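Local coordinates for ThiJ/PfpI domain protein (PDB 4HCJ) that is of unknown function but belongs to the DJ-1/PfpI family, binds magnesium and is probably a hydrolase, at residues 6-11 with 69-74; 10-15 with 38-43; 124-129 with 146-151. All coordinates share one frame; numbering follows the deposited sequence.

Interaction 1. Residues 6-11 with 69-74; sequences KTNNIL and EFDAVV
Leu11 lies over the ring of Phe70, its CB 3.7 Å from the ring centroid and only 12° off the normal, a CH-pi contact where the loop residue Phe70, just before strand 72-74, packs on strand 9-11. One branch of the leucine, CD1, goes on to the ring's CZ, while CD2 runs alongside CG2 of Val73. The other face of the sheet is apolar too: Ile10 CG2 meets Val74 CG2 at 3.7 Å. Between the strands Leu11 N donates to Ala72 O almost straight (178°), and Leu11 O receives Val74 N at 2.7 Å. Toward the partly exposed loop the contact turns polar, though the Asp71 carboxylate that holds the 7-8 turn by its N-H groups is itself buried: OD1 takes Thr7 N at 2.8 Å through its syn lone pair and a weak bond from Thr7 OG1, and OD2 draws a weak one from Asn8 N. Thr7 suits this bend because OG1, turned between its own N and carbonyl carbon (chi1 66°), also accepts from Asn9 N in an ST turn. The amide of Asn9 then reaches out with ND2 to Glu69 O, 3.0 Å away and nearly in the amide plane. Were Phe70 replaced by alanine, Leu11 CB and CD1 would probably lose the ring they pack on, opening a gap beside Leu11. Strands 9-13 and 72-75 are parallel neighbours in the central sheet of an alpha-beta-alpha sandwich, flanked by 37-42 and 103-107, with Phe97 of helix 88-99 on the Leu11 face and helix 162-174 on the Ile10 face.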
ATOM      1  N   LYS A   6      -4.740 -12.264 -14.644  1.00 16.90           N
ATOM      2  CA  LYS A   6      -4.232 -10.903 -14.517  1.00 13.88           C
ATOM      3  C   LYS A   6      -5.286  -9.895 -14.952  1.00 12.45           C
ATOM      4  O   LYS A   6      -5.960 -10.075 -15.973  1.00 14.66           O
ATOM      5  CB  LYS A   6      -2.951 -10.707 -15.320  1.00 14.03           C
ATOM      6  CG  LYS A   6      -2.242  -9.429 -14.948  1.00 14.25           C
ATOM      7  CD  LYS A   6      -0.949  -9.241 -15.685  1.00 15.28           C
ATOM      8  CE  LYS A   6      -0.240  -7.997 -15.170  1.00 16.50           C
ATOM      9  NZ  LYS A   6       0.931  -7.655 -16.013  1.00 16.38           N
ATOM     10  N   THR A   7      -5.404  -8.831 -14.170  1.00  9.60           N
ATOM     11  CA  THR A   7      -6.492  -7.876 -14.316  1.00  9.01           C
ATOM     12  C   THR A   7      -6.053  -6.483 -14.750  1.00  8.13           C
ATOM     13  O   THR A   7      -6.879  -5.677 -15.162  1.00  8.51           O
ATOM     14  CB  THR A   7      -7.238  -7.727 -12.969  1.00 10.36           C
ATOM     15  OG1 THR A   7      -6.367  -7.126 -11.992  1.00  9.52           O
ATOM     16  CG2 THR A   7      -7.735  -9.082 -12.456  1.00 13.46           C
ATOM     17  N   ASN A   8      -4.767  -6.179 -14.604  1.00  7.95           N
ATOM     18  CA  ASN A   8      -4.268  -4.826 -14.819  1.00  7.86           C
ATOM     19  C   ASN A   8      -4.968  -3.806 -13.918  1.00  7.43           C
ATOM     20  O   ASN A   8      -5.131  -2.654 -14.302  1.00  7.84           O
ATOM     21  CB  ASN A   8      -4.324  -4.388 -16.294  1.00  8.42           C
ATOM     22  CG  ASN A   8      -3.441  -5.249 -17.197  1.00  9.22           C
ATOM     23  OD1 ASN A   8      -2.593  -6.004 -16.732  1.00 10.41           O
ATOM     24  ND2 ASN A   8      -3.631  -5.112 -18.503  1.00  9.20           N
ATOM     25  N   ASN A   9      -5.346  -4.240 -12.712  1.00  7.45           N
ATOM     26  CA  ASN A   9      -5.983  -3.370 -11.725  1.00  7.14           C
ATOM     27  C   ASN A   9      -5.176  -3.366 -10.423  1.00  6.42           C
ATOM     28  O   ASN A   9      -4.651  -4.403 -10.005  1.00  7.34           O
ATOM     29  CB  ASN A   9      -7.387  -3.864 -11.375  1.00  8.08           C
ATOM     30  CG  ASN A   9      -8.350  -3.815 -12.538  1.00  9.56           C
ATOM     31  OD1 ASN A   9      -8.295  -2.933 -13.395  1.00 10.62           O
ATOM     32  ND2 ASN A   9      -9.266  -4.770 -12.556  1.00 11.13           N
ATOM     33  N   ILE A  10      -5.127  -2.207  -9.771  1.00  6.34           N
ATOM     34  CA  ILE A  10      -4.457  -2.036  -8.489  1.00  6.19           C
ATOM     35  C   ILE A  10      -5.433  -1.439  -7.482  1.00  6.12           C
ATOM     36  O   ILE A  10      -6.150  -0.490  -7.796  1.00  6.75           O
ATOM     37  CB  ILE A  10      -3.211  -1.137  -8.629  1.00  6.43           C
ATOM     38  CG1 ILE A  10      -2.155  -1.817  -9.500  1.00  6.83           C
ATOM     39  CG2 ILE A  10      -2.633  -0.749  -7.254  1.00  6.97           C
ATOM     40  CD1 ILE A  10      -0.982  -0.918  -9.835  1.00  7.35           C
ATOM     41  N   LEU A  11      -5.448  -1.994  -6.275  1.00  5.66           N
ATOM     42  CA  LEU A  11      -6.257  -1.499  -5.168  1.00  5.78           C
ATOM     43  C   LEU A  11      -5.426  -0.683  -4.192  1.00  5.24           C
ATOM     44  O   LEU A  11      -4.374  -1.166  -3.747  1.00  6.00           O
ATOM     45  CB  LEU A  11      -6.840  -2.673  -4.392  1.00  6.26           C
ATOM     46  CG  LEU A  11      -7.651  -2.310  -3.146  1.00  7.01           C
ATOM     47  CD1 LEU A  11      -8.948  -1.579  -3.528  1.00  7.98           C
ATOM     48  CD2 LEU A  11      -7.937  -3.543  -2.322  1.00  8.19           C
ATOM     49  N   GLU A  69     -10.197  -9.417  -8.313  0.58 11.74           N
ATOM     50  CA  GLU A  69     -10.352  -8.277  -9.208  0.58 12.16           C
ATOM     51  C   GLU A  69      -9.125  -7.377  -9.289  0.58 10.08           C
ATOM     52  O   GLU A  69      -9.170  -6.349  -9.959  0.58 10.27           O
ATOM     53  CB  GLU A  69     -11.559  -7.435  -8.778  0.58 15.56           C
ATOM     54  CG  GLU A  69     -12.879  -8.200  -8.783  0.58 22.24           C
ATOM     55  CD  GLU A  69     -14.066  -7.318  -8.464  0.58 31.06           C
ATOM     56  OE1 GLU A  69     -15.206  -7.792  -8.627  0.58 38.17           O
ATOM     57  OE2 GLU A  69     -13.862  -6.154  -8.056  0.58 31.75           O
ATOM     58  N   PHE A  70      -8.047  -7.753  -8.603  1.00  8.51           N
ATOM     59  CA  PHE A  70      -6.846  -6.913  -8.526  1.00  7.62           C
ATOM     60  C   PHE A  70      -5.568  -7.724  -8.646  1.00  8.06           C
ATOM     61  O   PHE A  70      -5.531  -8.883  -8.257  1.00 10.07           O
ATOM     62  CB  PHE A  70      -6.825  -6.143  -7.202  1.00  7.67           C
ATOM     63  CG  PHE A  70      -7.973  -5.203  -7.038  1.00  7.62           C
ATOM     64  CD1 PHE A  70      -7.949  -3.971  -7.658  1.00  7.95           C
ATOM     65  CD2 PHE A  70      -9.078  -5.551  -6.265  1.00  8.59           C
ATOM     66  CE1 PHE A  70      -9.003  -3.082  -7.531  1.00  8.91           C
ATOM     67  CE2 PHE A  70     -10.142  -4.664  -6.128  1.00  9.31           C
ATOM     68  CZ  PHE A  70     -10.105  -3.432  -6.770  1.00  9.80           C
ATOM     69  N   ASP A  71      -4.510  -7.094  -9.153  1.00  7.33           N
ATOM     70  CA  ASP A  71      -3.187  -7.714  -9.204  1.00  7.04           C
ATOM     71  C   ASP A  71      -2.329  -7.359  -7.990  1.00  6.71           C
ATOM     72  O   ASP A  71      -1.346  -8.054  -7.704  1.00  7.12           O
ATOM     73  CB  ASP A  71      -2.440  -7.265 -10.464  1.00  7.62           C
ATOM     74  CG  ASP A  71      -3.131  -7.671 -11.748  1.00  8.41           C
ATOM     75  OD1 ASP A  71      -3.914  -8.651 -11.749  1.00  9.32           O
ATOM     76  OD2 ASP A  71      -2.861  -6.996 -12.758  1.00  9.18           O
ATOM     77  N   ALA A  72      -2.654  -6.266  -7.311  1.00  6.39           N
ATOM     78  CA  ALA A  72      -1.837  -5.728  -6.229  1.00  6.15           C
ATOM     79  C   ALA A  72      -2.720  -4.922  -5.308  1.00  5.81           C
ATOM     80  O   ALA A  72      -3.737  -4.354  -5.749  1.00  6.16           O
ATOM     81  CB  ALA A  72      -0.749  -4.826  -6.781  1.00  7.03           C
ATOM     82  N   VAL A  73      -2.290  -4.836  -4.058  1.00  5.70           N
ATOM     83  CA  VAL A  73      -2.819  -3.881  -3.097  1.00  5.60           C
ATOM     84  C   VAL A  73      -1.681  -2.968  -2.660  1.00  5.18           C
ATOM     85  O   VAL A  73      -0.538  -3.411  -2.516  1.00  5.91           O
ATOM     86  CB  VAL A  73      -3.502  -4.595  -1.898  1.00  6.25           C
ATOM     87  CG1 VAL A  73      -2.518  -5.477  -1.116  1.00  6.57           C
ATOM     88  CG2 VAL A  73      -4.158  -3.597  -0.968  1.00  6.92           C
ATOM     89  N   VAL A  74      -2.014  -1.692  -2.495  1.00  5.07           N
ATOM     90  CA  VAL A  74      -1.062  -0.659  -2.079  1.00  5.24           C
ATOM     91  C   VAL A  74      -1.597   0.038  -0.836  1.00  4.92           C
ATOM     92  O   VAL A  74      -2.663   0.692  -0.879  1.00  5.31           O
ATOM     93  CB  VAL A  74      -0.852   0.372  -3.197  1.00  5.92           C
ATOM     94  CG1 VAL A  74       0.006   1.541  -2.715  1.00  6.55           C
ATOM     95  CG2 VAL A  74      -0.246  -0.290  -4.437  1.00  7.23           C
TER

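Interaction 2. Residues 10-15 with 38-43; sequences ILYVMS and TKVSST
Ile10 O receives Lys39 N, and Tyr12 N returns a nearly straight bond of 2.8 Å to Lys39 O, setting strands 10-13 and 38-42 parallel, 4.7 Å apart at their closest, with a 28° angle between them. Ser41 N to Tyr12 O and a longer bond from Met14 N to Ser41 O, 3.3 Å, continue the pattern. Tyr12 O is gripped twice, since Ser41 OG also donates to it at 2.9 Å; a chi1 of 69° folds the hydroxyl back over its own backbone to get there. Serine is small enough to do this while Leu11 CD1 and Val13 CG2 pack against the same OG. The two strands and helix 21-33 between them form a beta-alpha-beta unit of the alpha-beta-alpha sandwich. On the helix side, the Tyr12 ring leans across Thr38, CE2 lying 3.6 Å from Thr38 CB, and its OH is held by Ser27 of that helix. Next along this face, the CE methyl of Met14, a selenomethionine, meets Val40 CG1 at 4.0 Å, the two side chains crossing at about a right angle. Beyond the last strand pairing, Ser42 OG donates to Met14 O at 2.8 Å, in the carbonyl plane.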
ATOM      1  N   ILE A  10      -5.127  -2.207  -9.771  1.00  6.34           N
ATOM      2  CA  ILE A  10      -4.457  -2.036  -8.489  1.00  6.19           C
ATOM      3  C   ILE A  10      -5.433  -1.439  -7.482  1.00  6.12           C
ATOM      4  O   ILE A  10      -6.150  -0.490  -7.796  1.00  6.75           O
ATOM      5  CB  ILE A  10      -3.211  -1.137  -8.629  1.00  6.43           C
ATOM      6  CG1 ILE A  10      -2.155  -1.817  -9.500  1.00  6.83           C
ATOM      7  CG2 ILE A  10      -2.633  -0.749  -7.254  1.00  6.97           C
ATOM      8  CD1 ILE A  10      -0.982  -0.918  -9.835  1.00  7.35           C
ATOM      9  N   LEU A  11      -5.448  -1.994  -6.275  1.00  5.66           N
ATOM     10  CA  LEU A  11      -6.257  -1.499  -5.168  1.00  5.78           C
ATOM     11  C   LEU A  11      -5.426  -0.683  -4.192  1.00  5.24           C
ATOM     12  O   LEU A  11      -4.374  -1.166  -3.747  1.00  6.00           O
ATOM     13  CB  LEU A  11      -6.840  -2.673  -4.392  1.00  6.26           C
ATOM     14  CG  LEU A  11      -7.651  -2.310  -3.146  1.00  7.01           C
ATOM     15  CD1 LEU A  11      -8.948  -1.579  -3.528  1.00  7.98           C
ATOM     16  CD2 LEU A  11      -7.937  -3.543  -2.322  1.00  8.19           C
ATOM     17  N   TYR A  12      -5.887   0.511  -3.829  1.00  5.37           N
ATOM     18  CA  TYR A  12      -5.346   1.230  -2.693  1.00  5.01           C
ATOM     19  C   TYR A  12      -6.152   0.937  -1.430  1.00  4.95           C
ATOM     20  O   TYR A  12      -7.383   0.808  -1.478  1.00  5.55           O
ATOM     21  CB  TYR A  12      -5.389   2.725  -2.939  1.00  5.63           C
ATOM     22  CG  TYR A  12      -4.447   3.269  -3.976  1.00  5.41           C
ATOM     23  CD1 TYR A  12      -3.109   3.491  -3.671  1.00  5.51           C
ATOM     24  CD2 TYR A  12      -4.890   3.584  -5.260  1.00  5.88           C
ATOM     25  CE1 TYR A  12      -2.234   4.021  -4.589  1.00  5.76           C
ATOM     26  CE2 TYR A  12      -4.020   4.135  -6.192  1.00  5.75           C
ATOM     27  CZ  TYR A  12      -2.697   4.349  -5.854  1.00  5.58           C
ATOM     28  OH  TYR A  12      -1.868   4.920  -6.792  1.00  6.34           O
ATOM     29  N   VAL A  13      -5.455   0.877  -0.305  1.00  5.17           N
ATOM     30  CA  VAL A  13      -6.052   0.897   1.026  1.00  5.52           C
ATOM     31  C   VAL A  13      -5.511   2.134   1.723  1.00  5.53           C
ATOM     32  O   VAL A  13      -4.289   2.288   1.841  1.00  5.88           O
ATOM     33  CB  VAL A  13      -5.662  -0.373   1.825  1.00  6.08           C
ATOM     34  CG1 VAL A  13      -5.999  -0.229   3.303  1.00  7.00           C
ATOM     35  CG2 VAL A  13      -6.330  -1.606   1.216  1.00  6.46           C
HETATM   36  N   MSE A  14      -6.391   3.032   2.173  1.00  5.50           N
HETATM   37  CA  MSE A  14      -5.916   4.253   2.808  1.00  6.20           C
HETATM   38  C   MSE A  14      -6.997   4.864   3.663  1.00  5.93           C
HETATM   39  O   MSE A  14      -8.185   4.525   3.552  1.00  6.35           O
HETATM   40  CB  MSE A  14      -5.382   5.254   1.768  1.00  7.53           C
HETATM   41  CG  MSE A  14      -6.440   5.904   0.901  1.00  7.57           C
HETATM   42 SE   MSE A  14      -5.539   6.510  -0.733  0.80  6.44          SE
HETATM   43  CE  MSE A  14      -6.769   7.883  -1.278  1.00  8.73           C
ATOM     44  N   SER A  15      -6.581   5.754   4.554  0.63  6.51           N
ATOM     45  CA  SER A  15      -7.507   6.485   5.404  0.63  7.08           C
ATOM     46  C   SER A  15      -8.276   7.525   4.590  0.63  7.36           C
ATOM     47  O   SER A  15      -7.709   8.207   3.727  0.63  8.02           O
ATOM     48  CB  SER A  15      -6.751   7.139   6.567  0.63  8.04           C
ATOM     49  OG  SER A  15      -5.759   8.043   6.109  0.63  7.55           O
ATOM     50  N   THR A  38      -6.768   1.985 -11.206  1.00  7.36           N
ATOM     51  CA  THR A  38      -6.736   1.979  -9.745  1.00  6.78           C
ATOM     52  C   THR A  38      -8.115   2.190  -9.154  1.00  6.71           C
ATOM     53  O   THR A  38      -8.981   2.851  -9.752  1.00  7.69           O
ATOM     54  CB  THR A  38      -5.752   3.040  -9.164  1.00  7.40           C
ATOM     55  OG1 THR A  38      -6.240   4.365  -9.412  1.00  8.40           O
ATOM     56  CG2 THR A  38      -4.349   2.898  -9.739  1.00  8.18           C
ATOM     57  N   LYS A  39      -8.314   1.611  -7.978  0.55  6.38           N
ATOM     58  CA  LYS A  39      -9.477   1.871  -7.151  0.55  6.25           C
ATOM     59  C   LYS A  39      -8.986   2.181  -5.752  0.55  5.46           C
ATOM     60  O   LYS A  39      -7.899   1.748  -5.356  0.55  5.80           O
ATOM     61  CB  LYS A  39     -10.411   0.656  -7.110  0.55  7.90           C
ATOM     62  CG  LYS A  39     -10.954   0.238  -8.469  0.55  9.91           C
ATOM     63  CD  LYS A  39     -11.973   1.228  -8.985  0.55 11.68           C
ATOM     64  CE  LYS A  39     -12.581   0.738 -10.296  0.55 15.17           C
ATOM     65  NZ  LYS A  39     -12.992  -0.685 -10.182  0.55 21.21           N
ATOM     66  N   VAL A  40      -9.801   2.916  -5.004  1.00  5.53           N
ATOM     67  CA  VAL A  40      -9.521   3.220  -3.603  1.00  5.61           C
ATOM     68  C   VAL A  40     -10.525   2.498  -2.719  1.00  5.56           C
ATOM     69  O   VAL A  40     -11.743   2.606  -2.934  1.00  5.92           O
ATOM     70  CB  VAL A  40      -9.598   4.740  -3.334  1.00  6.57           C
ATOM     71  CG1 VAL A  40      -9.530   5.043  -1.849  1.00  7.26           C
ATOM     72  CG2 VAL A  40      -8.502   5.475  -4.079  1.00  7.65           C
ATOM     73  N   SER A  41     -10.007   1.801  -1.711  1.00  5.43           N
ATOM     74  CA  SER A  41     -10.822   1.283  -0.614  1.00  5.56           C
ATOM     75  C   SER A  41     -10.519   2.023   0.679  1.00  5.51           C
ATOM     76  O   SER A  41      -9.372   2.405   0.954  1.00  5.88           O
ATOM     77  CB  SER A  41     -10.685  -0.230  -0.427  1.00  6.14           C
ATOM     78  OG  SER A  41      -9.412  -0.628   0.059  1.00  6.24           O
ATOM     79  N   SER A  42     -11.565   2.218   1.472  1.00  5.34           N
ATOM     80  CA  SER A  42     -11.446   2.893   2.752  1.00  5.65           C
ATOM     81  C   SER A  42     -12.642   2.514   3.611  1.00  5.94           C
ATOM     82  O   SER A  42     -13.308   1.505   3.383  1.00  6.61           O
ATOM     83  CB  SER A  42     -11.303   4.411   2.565  1.00  6.32           C
ATOM     84  OG  SER A  42     -10.908   5.053   3.765  1.00  6.81           O
ATOM     85  N   THR A  43     -12.926   3.343   4.614  1.00  6.62           N
ATOM     86  CA  THR A  43     -13.916   3.009   5.618  1.00  7.25           C
ATOM     87  C   THR A  43     -15.322   3.498   5.287  1.00  7.17           C
ATOM     88  O   THR A  43     -16.263   3.142   5.992  1.00  8.15           O
ATOM     89  CB  THR A  43     -13.499   3.572   6.981  1.00  8.22           C
ATOM     90  OG1 THR A  43     -13.215   4.967   6.833  1.00  9.00           O
ATOM     91  CG2 THR A  43     -12.264   2.862   7.538  1.00  8.92           C
TER

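Interaction 3. Residues 124-129 with 146-151; sequences NVTCLS and NVVVSG
Val148 buries more surface here than any other residue, wedging its two methyls against the backbone of 124-126. CG1 sits 3.4 Å from Asn124 O, and CG2 lies against Val125 C and Thr126 N, 3.8 Å from each. A branched, compact side chain suits this place, because the touching parts, 124-126 and 146-150, run at 154° to one another without direct backbone hydrogen bonds, and the valine fills the space between them. Thr126 packs from the other segment: its CB meets Val148 CG2 at 3.9 Å, and its methyl CG2 reaches Asn146 O at 3.5 Å. With the hydroxyl turned opposite the backbone N (chi1 -173°), CG2 falls between that N and the carbonyl carbon and faces Asn146, while OG1 bonds to Glu145 O, just before the second segment. Asn124 contributes mainly its carbonyl. Ser150 OG donates to Asn124 O at 2.7 Å, tilted 23° from the carbonyl plane, and a water bridges the same oxygen to Val148 O, donating to both at 2.9 Å. The side-chain amide of Asn124 turns elsewhere, its OD1 accepting from Asn141. Strand 147-150 is an outermost strand of the main sheet, paired antiparallel with 153-156, whose Thr155 touches both Val125 and Val148 and accepts from Thr126 N; strand 124-125 instead pairs with 141-142 in a small separate sheet, with Val135 of helix 132-137 against Val125.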
ATOM      1  N   ASN A 124      12.813  -8.513   4.234  1.00  6.23           N
ATOM      2  CA  ASN A 124      13.521  -7.253   4.040  1.00  6.38           C
ATOM      3  C   ASN A 124      12.570  -6.179   3.544  1.00  5.97           C
ATOM      4  O   ASN A 124      11.864  -6.380   2.542  1.00  6.18           O
ATOM      5  CB  ASN A 124      14.645  -7.405   3.019  1.00  7.20           C
ATOM      6  CG  ASN A 124      15.731  -8.352   3.479  1.00  9.90           C
ATOM      7  OD1 ASN A 124      15.845  -8.701   4.647  1.00  9.20           O
ATOM      8  ND2 ASN A 124      16.562  -8.756   2.550  1.00 13.85           N
ATOM      9  N   VAL A 125      12.572  -5.038   4.231  1.00  5.79           N
ATOM     10  CA  VAL A 125      11.652  -3.947   3.943  1.00  5.62           C
ATOM     11  C   VAL A 125      12.330  -2.617   4.187  1.00  5.58           C
ATOM     12  O   VAL A 125      13.428  -2.550   4.753  1.00  6.59           O
ATOM     13  CB  VAL A 125      10.374  -4.013   4.826  1.00  6.61           C
ATOM     14  CG1 VAL A 125       9.674  -5.356   4.705  1.00  7.30           C
ATOM     15  CG2 VAL A 125      10.692  -3.681   6.274  1.00  7.13           C
ATOM     16  N   THR A 126      11.640  -1.550   3.791  1.00  5.80           N
ATOM     17  CA  THR A 126      11.943  -0.249   4.322  1.00  6.10           C
ATOM     18  C   THR A 126      10.637   0.381   4.811  1.00  6.27           C
ATOM     19  O   THR A 126       9.564  -0.211   4.656  1.00  7.08           O
ATOM     20  CB  THR A 126      12.709   0.617   3.305  1.00  6.14           C
ATOM     21  OG1 THR A 126      13.122   1.816   3.962  1.00  6.85           O
ATOM     22  CG2 THR A 126      11.849   0.925   2.079  1.00  6.59           C
ATOM     23  N   CYS A 127      10.728   1.544   5.441  1.00  7.02           N
ATOM     24  CA  CYS A 127       9.562   2.142   6.084  1.00  8.67           C
ATOM     25  C   CYS A 127       9.895   3.558   6.461  1.00  9.34           C
ATOM     26  O   CYS A 127      11.028   4.008   6.305  1.00  9.98           O
ATOM     27  CB  CYS A 127       9.152   1.348   7.340  1.00  8.91           C
ATOM     28  SG  CYS A 127      10.396   1.339   8.652  1.00  9.70           S
ATOM     29  N   LEU A 128       8.886   4.281   6.919  1.00  9.89           N
ATOM     30  CA  LEU A 128       9.077   5.623   7.398  1.00 11.34           C
ATOM     31  C   LEU A 128       9.994   5.544   8.618  1.00 11.41           C
ATOM     32  O   LEU A 128       9.796   4.724   9.519  1.00 10.94           O
ATOM     33  CB  LEU A 128       7.718   6.232   7.746  1.00 12.33           C
ATOM     34  CG  LEU A 128       7.655   7.735   7.940  1.00 13.40           C
ATOM     35  CD1 LEU A 128       7.907   8.473   6.612  1.00 14.22           C
ATOM     36  CD2 LEU A 128       6.305   8.086   8.527  1.00 14.08           C
ATOM     37  N   SER A 129      11.004   6.400   8.654  1.00 13.43           N
ATOM     38  CA  SER A 129      11.948   6.390   9.751  1.00 14.57           C
ATOM     39  C   SER A 129      11.279   6.420  11.142  1.00 13.28           C
ATOM     40  O   SER A 129      11.633   5.654  12.039  1.00 13.95           O
ATOM     41  CB  SER A 129      12.891   7.573   9.604  1.00 18.68           C
ATOM     42  OG  SER A 129      13.860   7.524  10.615  1.00 21.71           O
ATOM     43  N   ASN A 146      15.452   3.387  -0.136  1.00  6.52           N
ATOM     44  CA  ASN A 146      14.190   4.083  -0.341  1.00  6.56           C
ATOM     45  C   ASN A 146      13.042   3.154  -0.723  1.00  6.22           C
ATOM     46  O   ASN A 146      11.890   3.433  -0.380  1.00  6.23           O
ATOM     47  CB  ASN A 146      14.366   5.156  -1.418  1.00  7.36           C
ATOM     48  CG  ASN A 146      15.246   6.297  -0.933  1.00  7.76           C
ATOM     49  OD1 ASN A 146      14.962   6.911   0.089  1.00  8.43           O
ATOM     50  ND2 ASN A 146      16.359   6.526  -1.604  1.00  9.65           N
ATOM     51  N   VAL A 147      13.356   2.093  -1.466  1.00  5.85           N
ATOM     52  CA  VAL A 147      12.378   1.113  -1.937  1.00  6.20           C
ATOM     53  C   VAL A 147      13.021  -0.261  -1.838  1.00  5.99           C
ATOM     54  O   VAL A 147      14.225  -0.414  -2.122  1.00  6.59           O
ATOM     55  CB  VAL A 147      11.988   1.358  -3.427  1.00  7.44           C
ATOM     56  CG1 VAL A 147      10.954   0.346  -3.892  1.00  8.50           C
ATOM     57  CG2 VAL A 147      11.471   2.770  -3.631  1.00  7.86           C
ATOM     58  N   VAL A 148      12.245  -1.259  -1.422  1.00  6.01           N
ATOM     59  CA  VAL A 148      12.738  -2.632  -1.324  1.00  6.28           C
ATOM     60  C   VAL A 148      11.722  -3.574  -1.937  1.00  6.18           C
ATOM     61  O   VAL A 148      10.556  -3.601  -1.534  1.00  6.82           O
ATOM     62  CB  VAL A 148      13.009  -3.078   0.137  1.00  6.72           C
ATOM     63  CG1 VAL A 148      13.483  -4.527   0.196  1.00  7.33           C
ATOM     64  CG2 VAL A 148      13.997  -2.143   0.828  1.00  7.41           C
ATOM     65  N   VAL A 149      12.176  -4.373  -2.901  1.00  6.75           N
ATOM     66  CA  VAL A 149      11.366  -5.426  -3.494  1.00  7.15           C
ATOM     67  C   VAL A 149      11.829  -6.761  -2.923  1.00  6.89           C
ATOM     68  O   VAL A 149      12.999  -7.134  -3.080  1.00  8.05           O
ATOM     69  CB  VAL A 149      11.509  -5.449  -5.037  1.00  7.95           C
ATOM     70  CG1 VAL A 149      10.772  -6.646  -5.632  1.00  8.94           C
ATOM     71  CG2 VAL A 149      11.013  -4.139  -5.637  1.00  8.67           C
ATOM     72  N   SER A 150      10.913  -7.477  -2.274  1.00  6.88           N
ATOM     73  CA  SER A 150      11.194  -8.782  -1.678  1.00  7.52           C
ATOM     74  C   SER A 150      10.143  -9.761  -2.185  1.00  7.73           C
ATOM     75  O   SER A 150       9.098  -9.957  -1.555  1.00  7.66           O
ATOM     76  CB  SER A 150      11.179  -8.686  -0.148  1.00  7.85           C
ATOM     77  OG  SER A 150      12.242  -7.845   0.260  1.00  7.97           O
ATOM     78  N   GLY A 151      10.393 -10.345  -3.353  1.00  8.63           N
ATOM     79  CA  GLY A 151       9.404 -11.195  -3.983  1.00  9.21           C
ATOM     80  C   GLY A 151       8.164 -10.404  -4.352  1.00  9.11           C
ATOM     81  O   GLY A 151       8.250  -9.426  -5.093  1.00 10.28           O
TER
HETATM   82  O   HOH W   1       9.881  -4.945   0.983  1.00  6.70           O

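Interactions 1 and 2 share strand 9-13, one on each of its edges, so they join three neighbouring parallel strands of the main sheet. Packing continues between them, Val73 against Val13 and Val74 against Tyr12. Interaction 2 is the most deeply buried, its regular backbone pairing supplemented by serine hydroxyls; interaction 1 passes from an apolar interior to a carboxylate-held loop at its partly exposed end. Interaction 3 lies about 20 Å from both, centre to centre, and on the opposite side of the chain's centre from interaction 2. Only partly buried, at an outermost strand of the sheet, it has valine packing, a serine hydroxyl and a bridging water in place of direct strand pairing.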